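Local coordinates for BluB-like flavoprotein (Clostridium difficile 630, PDB 3EO8), which binds flavin mononucleotide as a member of the nitroreductase family and probably acts as an FMN-dependent oxidoreductase, at residues H47-K52 with A175-E180. Sequence-based numbering, arbitrary orientation.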
loop_
_atom_site.group_PDB
_atom_site.type_symbol
_atom_site.label_atom_id
_atom_site.label_comp_id
_atom_site.label_asym_id
_atom_site.label_seq_id
_atom_site.Cartn_x
_atom_site.Cartn_y
_atom_site.Cartn_z
ATOM N N HIS A 47 -9.460 1.209 9.493
ATOM C CA HIS A 47 -10.839 1.148 9.999
ATOM C C HIS A 47 -11.758 1.489 8.833
ATOM O O HIS A 47 -11.607 2.529 8.205
ATOM C CB HIS A 47 -11.091 2.127 11.170
ATOM C CG HIS A 47 -12.393 1.878 11.869
ATOM N ND1 HIS A 47 -12.522 0.970 12.895
ATOM C CD2 HIS A 47 -13.631 2.369 11.645
ATOM C CE1 HIS A 47 -13.781 0.935 13.295
ATOM N NE2 HIS A 47 -14.473 1.776 12.551
ATOM N N PHE A 48 -12.712 0.617 8.543
ATOM C CA PHE A 48 -13.590 0.801 7.404
ATOM C C PHE A 48 -14.957 1.317 7.857
ATOM O O PHE A 48 -15.673 0.608 8.575
ATOM C CB PHE A 48 -13.770 -0.539 6.648
ATOM C CG PHE A 48 -12.489 -1.066 6.079
ATOM C CD1 PHE A 48 -11.560 -1.714 6.896
ATOM C CD2 PHE A 48 -12.181 -0.879 4.743
ATOM C CE1 PHE A 48 -10.343 -2.146 6.380
ATOM C CE2 PHE A 48 -10.976 -1.315 4.219
ATOM C CZ PHE A 48 -10.051 -1.945 5.033
ATOM N N VAL A 49 -15.324 2.515 7.398
ATOM C CA VAL A 49 -16.614 3.116 7.697
ATOM C C VAL A 49 -17.524 2.941 6.508
ATOM O O VAL A 49 -17.274 3.484 5.448
ATOM C CB VAL A 49 -16.470 4.614 8.045
ATOM C CG1 VAL A 49 -17.832 5.240 8.376
ATOM C CG2 VAL A 49 -15.510 4.779 9.206
ATOM N N VAL A 50 -18.575 2.141 6.674
ATOM C CA VAL A 50 -19.428 1.780 5.560
ATOM C C VAL A 50 -20.693 2.638 5.502
ATOM O O VAL A 50 -21.493 2.654 6.448
ATOM C CB VAL A 50 -19.845 0.317 5.700
ATOM C CG1 VAL A 50 -20.739 -0.073 4.528
ATOM C CG2 VAL A 50 -18.609 -0.574 5.732
ATOM N N ILE A 51 -20.882 3.354 4.396
ATOM C CA ILE A 51 -21.990 4.277 4.270
ATOM C C ILE A 51 -22.885 3.912 3.118
ATOM O O ILE A 51 -22.421 3.747 1.999
ATOM C CB ILE A 51 -21.479 5.721 4.044
ATOM C CG1 ILE A 51 -20.649 6.173 5.220
ATOM C CG2 ILE A 51 -22.647 6.703 3.863
ATOM C CD1 ILE A 51 -19.756 7.363 4.903
ATOM N N LYS A 52 -24.186 3.797 3.410
ATOM C CA LYS A 52 -25.223 3.682 2.400
ATOM C C LYS A 52 -26.193 4.870 2.438
ATOM O O LYS A 52 -27.040 5.010 1.542
ATOM C CB LYS A 52 -25.992 2.362 2.579
ATOM C CG LYS A 52 -25.214 1.112 2.170
ATOM C CD LYS A 52 -25.991 -0.159 2.524
ATOM C CE LYS A 52 -25.217 -1.427 2.251
ATOM N NZ LYS A 52 -26.104 -2.595 2.526
ATOM N N ALA A 175 -14.887 15.949 9.249
ATOM C CA ALA A 175 -15.779 16.823 10.011
ATOM C C ALA A 175 -17.253 16.560 9.709
ATOM O O ALA A 175 -18.079 16.529 10.615
ATOM C CB ALA A 175 -15.441 18.273 9.720
ATOM N N VAL A 176 -17.593 16.400 8.434
ATOM C CA VAL A 176 -18.964 16.025 8.051
ATOM C C VAL A 176 -19.364 14.687 8.651
ATOM O O VAL A 176 -20.450 14.559 9.221
ATOM C CB VAL A 176 -19.134 15.933 6.515
ATOM C CG1 VAL A 176 -20.501 15.322 6.151
ATOM C CG2 VAL A 176 -18.932 17.312 5.902
ATOM N N LEU A 177 -18.507 13.681 8.514
ATOM C CA LEU A 177 -18.826 12.357 9.042
ATOM C C LEU A 177 -19.107 12.435 10.528
ATOM O O LEU A 177 -20.080 11.851 11.019
ATOM C CB LEU A 177 -17.655 11.398 8.801
ATOM C CG LEU A 177 -17.836 9.983 9.305
ATOM C CD1 LEU A 177 -19.013 9.297 8.573
ATOM C CD2 LEU A 177 -16.534 9.202 9.125
ATOM N N GLU A 178 -18.234 13.142 11.237
ATOM C CA GLU A 178 -18.357 13.293 12.700
ATOM C C GLU A 178 -19.658 14.015 13.075
ATOM O O GLU A 178 -20.402 13.559 13.937
ATOM C CB GLU A 178 -17.165 14.069 13.236
ATOM C CG GLU A 178 -17.091 14.206 14.734
ATOM C CD GLU A 178 -15.788 14.862 15.161
ATOM O OE1 GLU A 178 -14.683 14.281 14.899
ATOM O OE2 GLU A 178 -15.858 15.966 15.725
ATOM N N ALA A 179 -19.934 15.115 12.381
ATOM C CA ALA A 179 -21.106 15.930 12.673
ATOM C C ALA A 179 -22.428 15.178 12.433
ATOM O O ALA A 179 -23.419 15.422 13.142
ATOM C CB ALA A 179 -21.067 17.212 11.877
ATOM N N GLU A 180 -22.431 14.283 11.447
ATOM C CA GLU A 180 -23.642 13.611 10.984
ATOM C C GLU A 180 -23.883 12.206 11.566
ATOM O O GLU A 180 -24.988 11.672 11.432
ATOM C CB GLU A 180 -23.610 13.475 9.455
ATOM C CG GLU A 180 -23.610 14.766 8.694
ATOM C CD GLU A 180 -24.890 15.572 8.858
ATOM O OE1 GLU A 180 -25.990 14.998 8.958
ATOM O OE2 GLU A 180 -24.773 16.807 8.868
#
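In the alpha+beta fold of the nitroreductase family, helices pack on a central sheet, antiparallel within the chain, and here residues 175-180 of helix 170-181 meet strand 47-51 through one leucine. Leu177 reaches from the helix to Val49 and Ile51, two residues on the same face of the strand. The backbones stay well apart, with Leu177 CA 9.6 Å from Val49 CA, and the side chains span that distance without any hydrogen bond. Leu177 holds CG anti to its own backbone N (chi1 180°), which stretches the chain out and leaves its two methyls at the front. Leu177 CD1 and Leu177 CD2 each lie 4.2 Å from Val49 CG1, so the isobutyl fork straddles that methyl. Val49 in turn presents CG1 because that branch is anti to its N (chi1 -179°). From farther along the strand Ile51 comes in with the end of its side chain: its CD1 is 4.2 Å from Leu177 CD1, a methyl-to-methyl approach. The methyls are in ordinary van der Waals contact; the interface is small, but all three residues are buried. Leu105 and Phe107 of the neighbouring strand 102-108 also touch the leucine, and Phe183 touches both Leu177 and Val49. The other edge of strand 47-51 belongs to the dimer: it pairs in parallel with a strand of the second subunit, whose Ile218 packs on both Val49 and Ile51. The flavin sites lie elsewhere, so this is structural packing between helix and sheet. Val49's second methyl has a different neighbour: CG2 sits in the plane of the His47 ring, at its edge, 3.9 Å from His47 CD2, while NE2 of that ring hydrogen-bonds Thr216 OG1 of the second subunit.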